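PDB 3LD7: Lin0431 protein from Listeria innocua, which is of unknown function but belongs to the NusG domain II (DUF1312) family, this chain being the mainly beta domain of a longer protein. Local coordinates for residues I12-G16 and H82-V86; I22-G26 and V47-I52; A40-L44 and K55-S59. All coordinates share one frame; numbering follows the deposited sequence. Where two conformers were deposited one is given.

Contact 1 of 3, residues I12-G16 and H82-V86; sequences ISQNG and HKVFV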
ATOM      1  N   ILE A  12      -5.702  -2.051  -1.184  1.00 14.44           N
ATOM      2  CA  ILE A  12      -4.788  -1.418  -2.134  1.00 13.50           C
ATOM      3  C   ILE A  12      -5.452  -1.323  -3.498  1.00 14.64           C
ATOM      4  O   ILE A  12      -5.861  -2.344  -4.067  1.00 14.28           O
ATOM      5  CB  ILE A  12      -3.486  -2.243  -2.244  1.00 14.72           C
ATOM      6  CG1 ILE A  12      -2.830  -2.392  -0.853  1.00 16.47           C
ATOM      7  CG2 ILE A  12      -2.523  -1.603  -3.245  1.00 16.28           C
ATOM      8  CD1 ILE A  12      -3.099  -3.739  -0.146  1.00 19.12           C
ATOM      9  N   SER A  13      -5.553  -0.099  -4.020  1.00 14.06           N
ATOM     10  CA  SER A  13      -6.285   0.195  -5.255  0.51 14.23           C
ATOM     11  C   SER A  13      -5.418   0.917  -6.260  1.00 13.77           C
ATOM     12  O   SER A  13      -4.474   1.613  -5.889  1.00 14.09           O
ATOM     13  CB  SER A  13      -7.470   1.110  -4.966  0.51 14.23           C
ATOM     14  OG  SER A  13      -8.425   0.467  -4.138  0.51 15.24           O
ATOM     15  N   GLN A  14      -5.785   0.787  -7.524  1.00 13.05           N
ATOM     16  CA  GLN A  14      -5.167   1.567  -8.587  1.00 13.14           C
ATOM     17  C   GLN A  14      -6.317   2.113  -9.441  1.00 14.44           C
ATOM     18  O   GLN A  14      -7.153   1.349  -9.948  1.00 14.87           O
ATOM     19  CB  GLN A  14      -4.266   0.662  -9.420  1.00 15.87           C
ATOM     20  CG  GLN A  14      -3.640   1.315 -10.633  1.00 18.36           C
ATOM     21  CD  GLN A  14      -3.059   0.264 -11.597  1.00 21.04           C
ATOM     22  OE1 GLN A  14      -3.669  -0.797 -11.844  1.00 24.43           O
ATOM     23  NE2 GLN A  14      -1.902   0.564 -12.159  1.00 22.46           N
ATOM     24  N   ASN A  15      -6.375   3.442  -9.562  1.00 16.72           N
ATOM     25  CA  ASN A  15      -7.502   4.138 -10.188  1.00 21.17           C
ATOM     26  C   ASN A  15      -8.862   3.733  -9.611  1.00 20.12           C
ATOM     27  O   ASN A  15      -9.866   3.605 -10.336  1.00 22.28           O
ATOM     28  CB  ASN A  15      -7.472   4.019 -11.702  1.00 25.79           C
ATOM     29  CG  ASN A  15      -8.345   5.082 -12.382  1.00 30.75           C
ATOM     30  OD1 ASN A  15      -8.568   6.172 -11.832  1.00 31.68           O
ATOM     31  ND2 ASN A  15      -8.851   4.763 -13.568  1.00 34.87           N
ATOM     32  N   GLY A  16      -8.863   3.534  -8.294  1.00 17.90           N
ATOM     33  CA  GLY A  16     -10.061   3.166  -7.558  1.00 19.20           C
ATOM     34  C   GLY A  16     -10.426   1.706  -7.607  1.00 19.51           C
ATOM     35  O   GLY A  16     -11.320   1.250  -6.877  1.00 22.15           O
ATOM     36  N   HIS A  82       0.354   7.997  -9.849  1.00 13.39           N
ATOM     37  CA  HIS A  82       0.093   6.631 -10.320  1.00 11.65           C
ATOM     38  C   HIS A  82      -1.291   6.140  -9.941  1.00 12.13           C
ATOM     39  O   HIS A  82      -1.641   4.978 -10.212  1.00 13.60           O
ATOM     40  CB  HIS A  82       1.151   5.682  -9.759  1.00 12.46           C
ATOM     41  CG  HIS A  82       2.537   5.971 -10.261  1.00 13.05           C
ATOM     42  ND1 HIS A  82       3.636   5.226  -9.888  1.00 12.52           N
ATOM     43  CD2 HIS A  82       3.007   6.931 -11.102  1.00 13.35           C
ATOM     44  CE1 HIS A  82       4.717   5.698 -10.490  1.00 13.40           C
ATOM     45  NE2 HIS A  82       4.365   6.749 -11.217  1.00 13.46           N
ATOM     46  N   LYS A  83      -2.061   6.988  -9.264  1.00 12.49           N
ATOM     47  CA  LYS A  83      -3.449   6.664  -8.872  1.00 12.55           C
ATOM     48  C   LYS A  83      -3.527   5.476  -7.921  1.00 12.79           C
ATOM     49  O   LYS A  83      -4.518   4.716  -7.905  1.00 14.27           O
ATOM     50  CB  LYS A  83      -4.347   6.457 -10.100  1.00 14.52           C
ATOM     51  CG  LYS A  83      -4.265   7.635 -11.099  1.00 16.00           C
ATOM     52  CD  LYS A  83      -5.271   7.477 -12.222  1.00 19.44           C
ATOM     53  CE  LYS A  83      -5.122   8.601 -13.232  1.00 23.12           C
ATOM     54  NZ  LYS A  83      -6.116   8.534 -14.325  1.00 26.06           N
ATOM     55  N   VAL A  84      -2.494   5.327  -7.107  1.00 12.23           N
ATOM     56  CA  VAL A  84      -2.441   4.212  -6.171  1.00 14.23           C
ATOM     57  C   VAL A  84      -2.844   4.692  -4.802  1.00 14.41           C
ATOM     58  O   VAL A  84      -2.396   5.755  -4.346  1.00 15.20           O
ATOM     59  CB  VAL A  84      -1.031   3.562  -6.145  1.00 13.82           C
ATOM     60  CG1 VAL A  84      -0.904   2.591  -4.956  1.00 16.53           C
ATOM     61  CG2 VAL A  84      -0.781   2.815  -7.472  1.00 15.04           C
ATOM     62  N   PHE A  85      -3.716   3.930  -4.147  1.00 13.15           N
ATOM     63  CA  PHE A  85      -4.179   4.312  -2.823  1.00 13.69           C
ATOM     64  C   PHE A  85      -4.169   3.085  -1.922  1.00 13.74           C
ATOM     65  O   PHE A  85      -4.592   1.995  -2.341  1.00 15.96           O
ATOM     66  CB  PHE A  85      -5.600   4.855  -2.950  1.00 15.93           C
ATOM     67  CG  PHE A  85      -6.192   5.382  -1.673  1.00 16.55           C
ATOM     68  CD1 PHE A  85      -5.612   6.451  -0.996  1.00 17.56           C
ATOM     69  CD2 PHE A  85      -7.374   4.851  -1.185  1.00 17.99           C
ATOM     70  CE1 PHE A  85      -6.213   6.972   0.167  1.00 17.53           C
ATOM     71  CE2 PHE A  85      -7.965   5.349  -0.040  1.00 18.70           C
ATOM     72  CZ  PHE A  85      -7.381   6.395   0.648  1.00 18.73           C
ATOM     73  N   VAL A  86      -3.711   3.270  -0.693  1.00 13.77           N
ATOM     74  CA  VAL A  86      -3.806   2.233   0.318  1.00 13.88           C
ATOM     75  C   VAL A  86      -4.620   2.787   1.474  1.00 13.81           C
ATOM     76  O   VAL A  86      -4.352   3.890   1.960  1.00 16.18           O
ATOM     77  CB  VAL A  86      -2.413   1.857   0.869  1.00 14.30           C
ATOM     78  CG1 VAL A  86      -2.549   0.802   1.986  1.00 16.66           C
ATOM     79  CG2 VAL A  86      -1.494   1.374  -0.248  1.00 16.16           C
TER
HETATM   80  O   HOH W   1      -7.717   1.380  -1.694  1.00 17.69           O
HETATM   81  O   HOH W   2      -0.319   3.027 -11.699  1.00 20.22           O
HETATM   82  O   HOH W   3      -6.860   4.059  -6.331  1.00 16.98           O

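Contact 2 of 3, residues I22-G26 and V47-I52; sequences IPLTG and VDGERI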
ATOM      1  N   ILE A  22      -5.708  -7.078   1.991  1.00 15.89           N
ATOM      2  CA  ILE A  22      -4.737  -7.859   2.734  1.00 16.52           C
ATOM      3  C   ILE A  22      -4.933  -7.707   4.233  1.00 16.53           C
ATOM      4  O   ILE A  22      -4.630  -6.662   4.817  1.00 17.57           O
ATOM      5  CB  ILE A  22      -3.274  -7.454   2.405  1.00 15.96           C
ATOM      6  CG1 ILE A  22      -2.979  -7.559   0.902  1.00 16.70           C
ATOM      7  CG2 ILE A  22      -2.322  -8.340   3.226  1.00 17.12           C
ATOM      8  CD1 ILE A  22      -1.542  -7.123   0.543  1.00 16.72           C
ATOM      9  N   PRO A  23      -5.456  -8.743   4.878  1.00 17.36           N
ATOM     10  CA  PRO A  23      -5.596  -8.706   6.338  1.00 17.72           C
ATOM     11  C   PRO A  23      -4.204  -8.690   6.960  1.00 17.65           C
ATOM     12  O   PRO A  23      -3.396  -9.574   6.654  1.00 20.72           O
ATOM     13  CB  PRO A  23      -6.325 -10.023   6.655  1.00 18.84           C
ATOM     14  CG  PRO A  23      -7.034 -10.350   5.409  1.00 20.51           C
ATOM     15  CD  PRO A  23      -6.142  -9.896   4.288  1.00 18.18           C
ATOM     16  N   LEU A  24      -3.915  -7.681   7.783  1.00 17.73           N
ATOM     17  CA  LEU A  24      -2.562  -7.475   8.273  1.00 17.80           C
ATOM     18  C   LEU A  24      -2.388  -8.139   9.610  1.00 18.01           C
ATOM     19  O   LEU A  24      -1.281  -8.518   9.965  1.00 18.75           O
ATOM     20  CB  LEU A  24      -2.238  -5.986   8.442  1.00 18.27           C
ATOM     21  CG  LEU A  24      -2.178  -5.190   7.140  1.00 17.72           C
ATOM     22  CD1 LEU A  24      -1.987  -3.717   7.446  1.00 18.71           C
ATOM     23  CD2 LEU A  24      -1.094  -5.729   6.215  1.00 18.19           C
ATOM     24  N   THR A  25      -3.482  -8.271  10.350  1.00 19.39           N
ATOM     25  CA  THR A  25      -3.371  -8.738  11.713  1.00 21.87           C
ATOM     26  C   THR A  25      -3.097 -10.248  11.739  1.00 21.90           C
ATOM     27  O   THR A  25      -3.906 -11.056  11.273  1.00 22.98           O
ATOM     28  CB  THR A  25      -4.615  -8.349  12.525  1.00 22.31           C
ATOM     29  OG1 THR A  25      -4.877  -6.940  12.340  1.00 22.38           O
ATOM     30  CG2 THR A  25      -4.385  -8.645  13.989  1.00 24.58           C
ATOM     31  N   GLY A  26      -1.940 -10.613  12.281  1.00 19.96           N
ATOM     32  CA  GLY A  26      -1.475 -11.985  12.260  1.00 19.50           C
ATOM     33  C   GLY A  26      -0.584 -12.308  11.076  1.00 18.68           C
ATOM     34  O   GLY A  26      -0.051 -13.421  10.967  1.00 21.11           O
ATOM     35  N   VAL A  47       4.631  -5.679   2.249  1.00 14.36           N
ATOM     36  CA  VAL A  47       3.994  -5.982   3.510  1.00 14.96           C
ATOM     37  C   VAL A  47       5.013  -6.740   4.333  1.00 16.15           C
ATOM     38  O   VAL A  47       5.555  -7.742   3.888  1.00 18.03           O
ATOM     39  CB  VAL A  47       2.727  -6.832   3.302  1.00 16.37           C
ATOM     40  CG1 VAL A  47       2.111  -7.199   4.634  1.00 18.59           C
ATOM     41  CG2 VAL A  47       1.729  -6.038   2.447  1.00 19.64           C
ATOM     42  N   ASP A  48       5.322  -6.226   5.513  1.00 15.84           N
ATOM     43  CA  ASP A  48       6.271  -6.880   6.391  1.00 17.35           C
ATOM     44  C   ASP A  48       5.620  -6.995   7.750  1.00 16.80           C
ATOM     45  O   ASP A  48       5.326  -5.983   8.388  1.00 18.16           O
ATOM     46  CB  ASP A  48       7.566  -6.065   6.475  1.00 20.12           C
ATOM     47  CG  ASP A  48       8.656  -6.798   7.225  1.00 25.78           C
ATOM     48  OD1 ASP A  48       9.295  -7.695   6.638  1.00 26.92           O
ATOM     49  OD2 ASP A  48       8.872  -6.469   8.403  1.00 30.09           O
ATOM     50  N   GLY A  49       5.368  -8.223   8.205  1.00 16.60           N
ATOM     51  CA  GLY A  49       4.601  -8.389   9.417  1.00 18.06           C
ATOM     52  C   GLY A  49       3.263  -7.716   9.227  1.00 16.86           C
ATOM     53  O   GLY A  49       2.573  -7.966   8.222  1.00 17.35           O
ATOM     54  N   GLU A  50       2.887  -6.867  10.188  1.00 17.03           N
ATOM     55  CA  GLU A  50       1.559  -6.243  10.160  1.00 18.24           C
ATOM     56  C   GLU A  50       1.575  -4.841   9.582  1.00 18.23           C
ATOM     57  O   GLU A  50       0.654  -4.068   9.821  1.00 20.73           O
ATOM     58  CB  GLU A  50       0.932  -6.254  11.558  1.00 18.99           C
ATOM     59  CG  GLU A  50       0.980  -7.653  12.145  1.00 20.62           C
ATOM     60  CD  GLU A  50       0.087  -7.870  13.354  1.00 23.92           C
ATOM     61  OE1 GLU A  50      -0.417  -6.876  13.946  1.00 27.21           O
ATOM     62  OE2 GLU A  50      -0.087  -9.063  13.723  1.00 24.91           O
ATOM     63  N   ARG A  51       2.639  -4.499   8.857  1.00 17.80           N
ATOM     64  CA  ARG A  51       2.787  -3.143   8.301  1.00 18.29           C
ATOM     65  C   ARG A  51       2.877  -3.182   6.784  1.00 16.17           C
ATOM     66  O   ARG A  51       3.314  -4.192   6.181  1.00 17.18           O
ATOM     67  CB  ARG A  51       4.080  -2.478   8.817  1.00 21.54           C
ATOM     68  CG  ARG A  51       4.304  -2.443  10.294  1.00 28.42           C
ATOM     69  CD  ARG A  51       5.669  -1.775  10.582  1.00 32.82           C
ATOM     70  NE  ARG A  51       6.782  -2.562  10.034  1.00 37.94           N
ATOM     71  CZ  ARG A  51       8.041  -2.133   9.947  1.00 40.84           C
ATOM     72  NH1 ARG A  51       8.359  -0.918  10.366  1.00 38.88           N
ATOM     73  NH2 ARG A  51       8.982  -2.925   9.434  1.00 43.63           N
ATOM     74  N   ILE A  52       2.497  -2.082   6.150  1.00 15.48           N
ATOM     75  CA  ILE A  52       2.582  -1.987   4.701  1.00 15.84           C
ATOM     76  C   ILE A  52       3.198  -0.650   4.298  1.00 14.77           C
ATOM     77  O   ILE A  52       3.021   0.357   4.994  1.00 15.45           O
ATOM     78  CB  ILE A  52       1.183  -2.171   4.060  1.00 16.01           C
ATOM     79  CG1 ILE A  52       1.278  -2.241   2.532  1.00 16.71           C
ATOM     80  CG2 ILE A  52       0.196  -1.108   4.561  1.00 16.51           C
ATOM     81  CD1 ILE A  52      -0.048  -2.636   1.871  1.00 18.39           C
TER
HETATM   82  O   HOH W   4      -2.644  -5.515  12.921  1.00 25.60           O

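Contact 3 of 3, residues A40-L44 and K55-S59; sequences AQYNL and KEDNS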
ATOM      1  N   ALA A  40       5.785   3.362 -17.922  1.00 15.98           N
ATOM      2  CA  ALA A  40       6.787   2.722 -17.086  1.00 15.10           C
ATOM      3  C   ALA A  40       6.488   2.945 -15.604  1.00 15.13           C
ATOM      4  O   ALA A  40       7.316   2.637 -14.747  1.00 14.72           O
ATOM      5  CB  ALA A  40       8.170   3.265 -17.421  1.00 16.70           C
ATOM      6  N   GLN A  41       5.306   3.484 -15.295  1.00 14.71           N
ATOM      7  CA  GLN A  41       4.949   3.723 -13.910  1.00 14.86           C
ATOM      8  C   GLN A  41       4.876   2.423 -13.115  1.00 14.35           C
ATOM      9  O   GLN A  41       4.278   1.430 -13.567  1.00 16.38           O
ATOM     10  CB  GLN A  41       3.598   4.433 -13.816  1.00 14.66           C
ATOM     11  CG  GLN A  41       3.530   5.725 -14.626  1.00 16.82           C
ATOM     12  CD  GLN A  41       2.106   6.064 -15.026  1.00 26.06           C
ATOM     13  OE1 GLN A  41       1.858   6.564 -16.108  1.00 29.63           O
ATOM     14  NE2 GLN A  41       1.162   5.794 -14.128  1.00 30.12           N
ATOM     15  N   TYR A  42       5.493   2.414 -11.942  1.00 13.80           N
ATOM     16  CA  TYR A  42       5.326   1.287 -11.046  1.00 13.51           C
ATOM     17  C   TYR A  42       5.333   1.724  -9.595  1.00 13.65           C
ATOM     18  O   TYR A  42       5.831   2.798  -9.258  1.00 14.76           O
ATOM     19  CB  TYR A  42       6.432   0.226 -11.266  1.00 14.68           C
ATOM     20  CG  TYR A  42       7.768   0.627 -10.673  1.00 15.90           C
ATOM     21  CD1 TYR A  42       8.630   1.446 -11.378  1.00 17.66           C
ATOM     22  CD2 TYR A  42       8.158   0.188  -9.416  1.00 16.84           C
ATOM     23  CE1 TYR A  42       9.837   1.848 -10.849  1.00 19.31           C
ATOM     24  CE2 TYR A  42       9.370   0.574  -8.871  1.00 20.11           C
ATOM     25  CZ  TYR A  42      10.214   1.404  -9.603  1.00 21.41           C
ATOM     26  OH  TYR A  42      11.430   1.807  -9.091  1.00 25.84           O
ATOM     27  N   ASN A  43       4.795   0.864  -8.737  1.00 13.18           N
ATOM     28  CA  ASN A  43       4.934   0.995  -7.286  1.00 12.72           C
ATOM     29  C   ASN A  43       5.206  -0.371  -6.733  1.00 14.47           C
ATOM     30  O   ASN A  43       4.403  -1.305  -6.931  1.00 15.77           O
ATOM     31  CB  ASN A  43       3.663   1.562  -6.603  1.00 14.50           C
ATOM     32  CG  ASN A  43       3.343   2.992  -7.043  1.00 14.46           C
ATOM     33  OD1 ASN A  43       3.659   3.996  -6.357  1.00 19.63           O
ATOM     34  ND2 ASN A  43       2.711   3.092  -8.148  1.00 12.35           N
ATOM     35  N   LEU A  44       6.326  -0.489  -6.033  1.00 14.76           N
ATOM     36  CA  LEU A  44       6.691  -1.734  -5.367  1.00 13.52           C
ATOM     37  C   LEU A  44       6.135  -1.693  -3.959  1.00 13.10           C
ATOM     38  O   LEU A  44       6.578  -0.893  -3.127  1.00 15.17           O
ATOM     39  CB  LEU A  44       8.199  -1.888  -5.347  1.00 16.47           C
ATOM     40  CG  LEU A  44       8.752  -3.170  -4.728  1.00 18.92           C
ATOM     41  CD1 LEU A  44       8.154  -4.422  -5.365  1.00 20.84           C
ATOM     42  CD2 LEU A  44      10.248  -3.148  -4.870  1.00 20.29           C
ATOM     43  N   LYS A  55       7.514   0.556  -0.981  1.00 14.97           N
ATOM     44  CA  LYS A  55       8.949   0.450  -0.773  1.00 16.84           C
ATOM     45  C   LYS A  55       9.709   1.363  -1.722  1.00 17.65           C
ATOM     46  O   LYS A  55      10.680   2.041  -1.325  1.00 18.80           O
ATOM     47  CB  LYS A  55       9.413  -1.003  -0.958  1.00 18.30           C
ATOM     48  CG  LYS A  55      10.919  -1.176  -0.781  1.00 21.15           C
ATOM     49  CD  LYS A  55      11.330  -2.633  -0.817  1.00 24.78           C
ATOM     50  CE  LYS A  55      12.841  -2.768  -0.563  1.00 29.67           C
ATOM     51  NZ  LYS A  55      13.284  -4.176  -0.488  1.00 32.82           N
ATOM     52  N   GLU A  56       9.261   1.404  -2.967  1.00 17.33           N
ATOM     53  CA  GLU A  56       9.972   2.151  -3.984  1.00 18.71           C
ATOM     54  C   GLU A  56       9.025   2.389  -5.131  1.00 16.86           C
ATOM     55  O   GLU A  56       8.150   1.565  -5.407  1.00 16.45           O
ATOM     56  CB  GLU A  56      11.187   1.330  -4.429  1.00 23.32           C
ATOM     57  CG  GLU A  56      11.907   1.797  -5.644  1.00 31.19           C
ATOM     58  CD  GLU A  56      12.742   0.667  -6.238  1.00 36.14           C
ATOM     59  OE1 GLU A  56      13.438  -0.031  -5.476  1.00 38.69           O
ATOM     60  OE2 GLU A  56      12.667   0.451  -7.457  1.00 38.20           O
ATOM     61  N   ASP A  57       9.178   3.527  -5.798  1.00 15.91           N
ATOM     62  CA  ASP A  57       8.405   3.797  -7.004  1.00 15.09           C
ATOM     63  C   ASP A  57       9.100   4.861  -7.826  1.00 15.08           C
ATOM     64  O   ASP A  57      10.064   5.474  -7.340  1.00 15.92           O
ATOM     65  CB  ASP A  57       6.911   4.122  -6.721  1.00 15.54           C
ATOM     66  CG  ASP A  57       6.689   5.455  -6.058  1.00 16.65           C
ATOM     67  OD1 ASP A  57       7.329   6.460  -6.452  1.00 17.92           O
ATOM     68  OD2 ASP A  57       5.791   5.510  -5.182  1.00 18.04           O
ATOM     69  N   ASN A  58       8.668   5.029  -9.078  1.00 14.19           N
ATOM     70  CA  ASN A  58       9.223   6.084  -9.921  1.00 13.53           C
ATOM     71  C   ASN A  58       8.298   7.281 -10.094  1.00 13.86           C
ATOM     72  O   ASN A  58       8.348   8.005 -11.109  1.00 15.05           O
ATOM     73  CB  ASN A  58       9.728   5.533 -11.259  1.00 13.57           C
ATOM     74  CG  ASN A  58       8.646   4.876 -12.076  1.00 14.24           C
ATOM     75  OD1 ASN A  58       7.523   4.687 -11.615  1.00 14.76           O
ATOM     76  ND2 ASN A  58       8.993   4.502 -13.302  1.00 14.86           N
ATOM     77  N   SER A  59       7.445   7.492  -9.101  1.00 14.50           N
ATOM     78  CA  SER A  59       6.598   8.679  -9.129  1.00 14.42           C
ATOM     79  C   SER A  59       7.458   9.937  -9.101  1.00 16.61           C
ATOM     80  O   SER A  59       8.555   9.951  -8.530  1.00 18.64           O
ATOM     81  CB  SER A  59       5.602   8.681  -7.956  1.00 16.81           C
ATOM     82  OG  SER A  59       6.241   8.911  -6.699  1.00 16.84           O
TER
HETATM   83  O   HOH W   5      12.509   4.205  -9.023  1.00 52.22           O

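Contact 1 of 3, residues I12-G16 and H82-V86
Ser13 and Phe85 face each other as a hydrogen-bonded pair of antiparallel strands: Ser13 N gives to Phe85 O at 2.9 Å, and Phe85 N returns a bond to Ser13 O at 3.0 Å. Past the end of the regular pairing Asn15 N still reaches Lys83 O, at 2.8 Å. Weaker CA-H...O contacts run between these bonds, among them Val84 CA to Ser13 O. Lys83 and Val84 together face Cys79 as a G1 beta bulge, with Lys83 at the positive phi that this bulge uses.

On the face that carries Ile12, Gln14, Val84 and Val86, Ile12 and Val86 lie side by side, CG1 of Ile12 4.0 Å from CG2 of Val86; both branches stand anti to their own carbonyl carbon. At the strand ends the aliphatic part of Lys83 runs alongside Asn15, CD of Lys83 3.6 Å from OD1 of Asn15.

Three waters bridge the segments. One joins Phe85 O to Ser13 OG in one of two conformers of Ser13, another Gly16 N to Lys83 O, and the third accepts from Gln14 NE2 and donates to His82 O at 2.8 Å. Gln14 NE2 also bonds to Lys36 O of strand 30-36. Lys83 O thus takes both Asn15 N and a water; with the Gln14-His82 water, this implies that solvent carries the polar pairing on past the strand end.

Contact 2 of 3, residues I22-G26 and V47-I52
Leu24 is the residue of 22-26 most deeply engaged with 47-52, its side chain lying over the backbone of Glu50 and against Val47. CG sits beside its own backbone N (chi1 -67°), and the two methyls divide the work: Leu24 CD2 meets Val47 CG1 at 3.9 Å, while Leu24 CD1 lies 3.6 Å from Glu50 O and more loosely near Ile52 CG2. Ile22 and Val47 pass antiparallel to one another, Ile22 CD1 touching Val47 CG2 at 3.9 Å. Val47 therefore spends one methyl on each partner.

Glu50 belongs to the type II' turn Asp48-Arg51, whose first inner position is Gly49. The Glu50 chain stretches out (chi2 -165°) toward the other segment, Glu50 CG lying 3.3 Å from Leu24 O. The carboxylate then grips the loop twice. Glu50 OE2 accepts from Gly26 N at 2.8 Å, the N-H arriving from above the carboxylate plane, and Glu50 OE1 accepts a hydrogen bond from a water that also bonds Thr25 OG1. That hydroxyl has a direct partner too, Val8 N.

On the far side of the turn Arg51 makes a cation-pi contact with Trp69. The apolar side chains continue inward: Ile22 and Ile52 touch Ile12 of strand 8-14, and Leu24 and Ile52 reach Ile88 of strand 84-90, so the 42-48/51-57 hairpin end is packed against the four-stranded sheet.

Contact 3 of 3, residues A40-L44 and K55-S59
Tyr42 and Glu56 meet across the open end of the beta hairpin formed by strands 42-48 and 51-57, which has a classic bulge where Lys55 and Glu56 both face Leu44. The strand bonds frame the bulge: Leu44 N gives to Glu56 O at 2.8 Å, and Lys55 N gives to Leu44 O in a more bent bond (139° at the hydrogen).

Side-chain bonds take over toward the hairpin's open end. The amide of Asn58 works in both directions, ND2 donating to Ala40 O at 2.9 Å, from above that carbonyl's plane, while OD1 accepts from Tyr42 N at 3.1 Å. The one amide thus clips both Ala40 O and Tyr42 N and ties down the chain just before strand 42-48. One residue earlier, Asp57 OD1 receives both Ser59 N, closing an Asx turn, and Ser59 OG, the two donors coming from the same face of the carboxylate. Asp57 and Asn43 stand side by side on the opposite face of the hairpin from Glu56.

The Tyr42 ring lies across strand 51-57. With CG held between the backbone N and the carbonyl carbon (chi1 76°), the ring swings over the neighbouring strand, and Asp57 CA forms a CH-pi contact 4.2 Å from the ring centroid. Asn58 N lies over the same face, nearer the rim. The phenol end thereby reaches the extended Glu56 side chain, whose carboxylate plane is turned 84° from the ring. Tyr42 OH donates to Glu56 OE2 in a very short 2.5 Å bond and accepts from a water at 2.6 Å.

The chain folds as a four-stranded antiparallel sheet facing a three-stranded one. Contact 1 pairs two inner strands of the first, contact 3 two strands of the second, and contact 2 joins an outer strand of the first to the hairpin of the second. Contacts 1 and 2, about 18 Å apart between centres, meet through the core: Ile12 CD1 lies 3.8 Å from both Ile22 CD1 and Ile52 CD1. Contacts 1 and 3, about 12 Å apart between centres, meet at His82, whose CE1 lies 3.2 Å from Asn58 OD1. Contacts 2 and 3 occupy opposite ends of one hairpin, about 20 Å between centres.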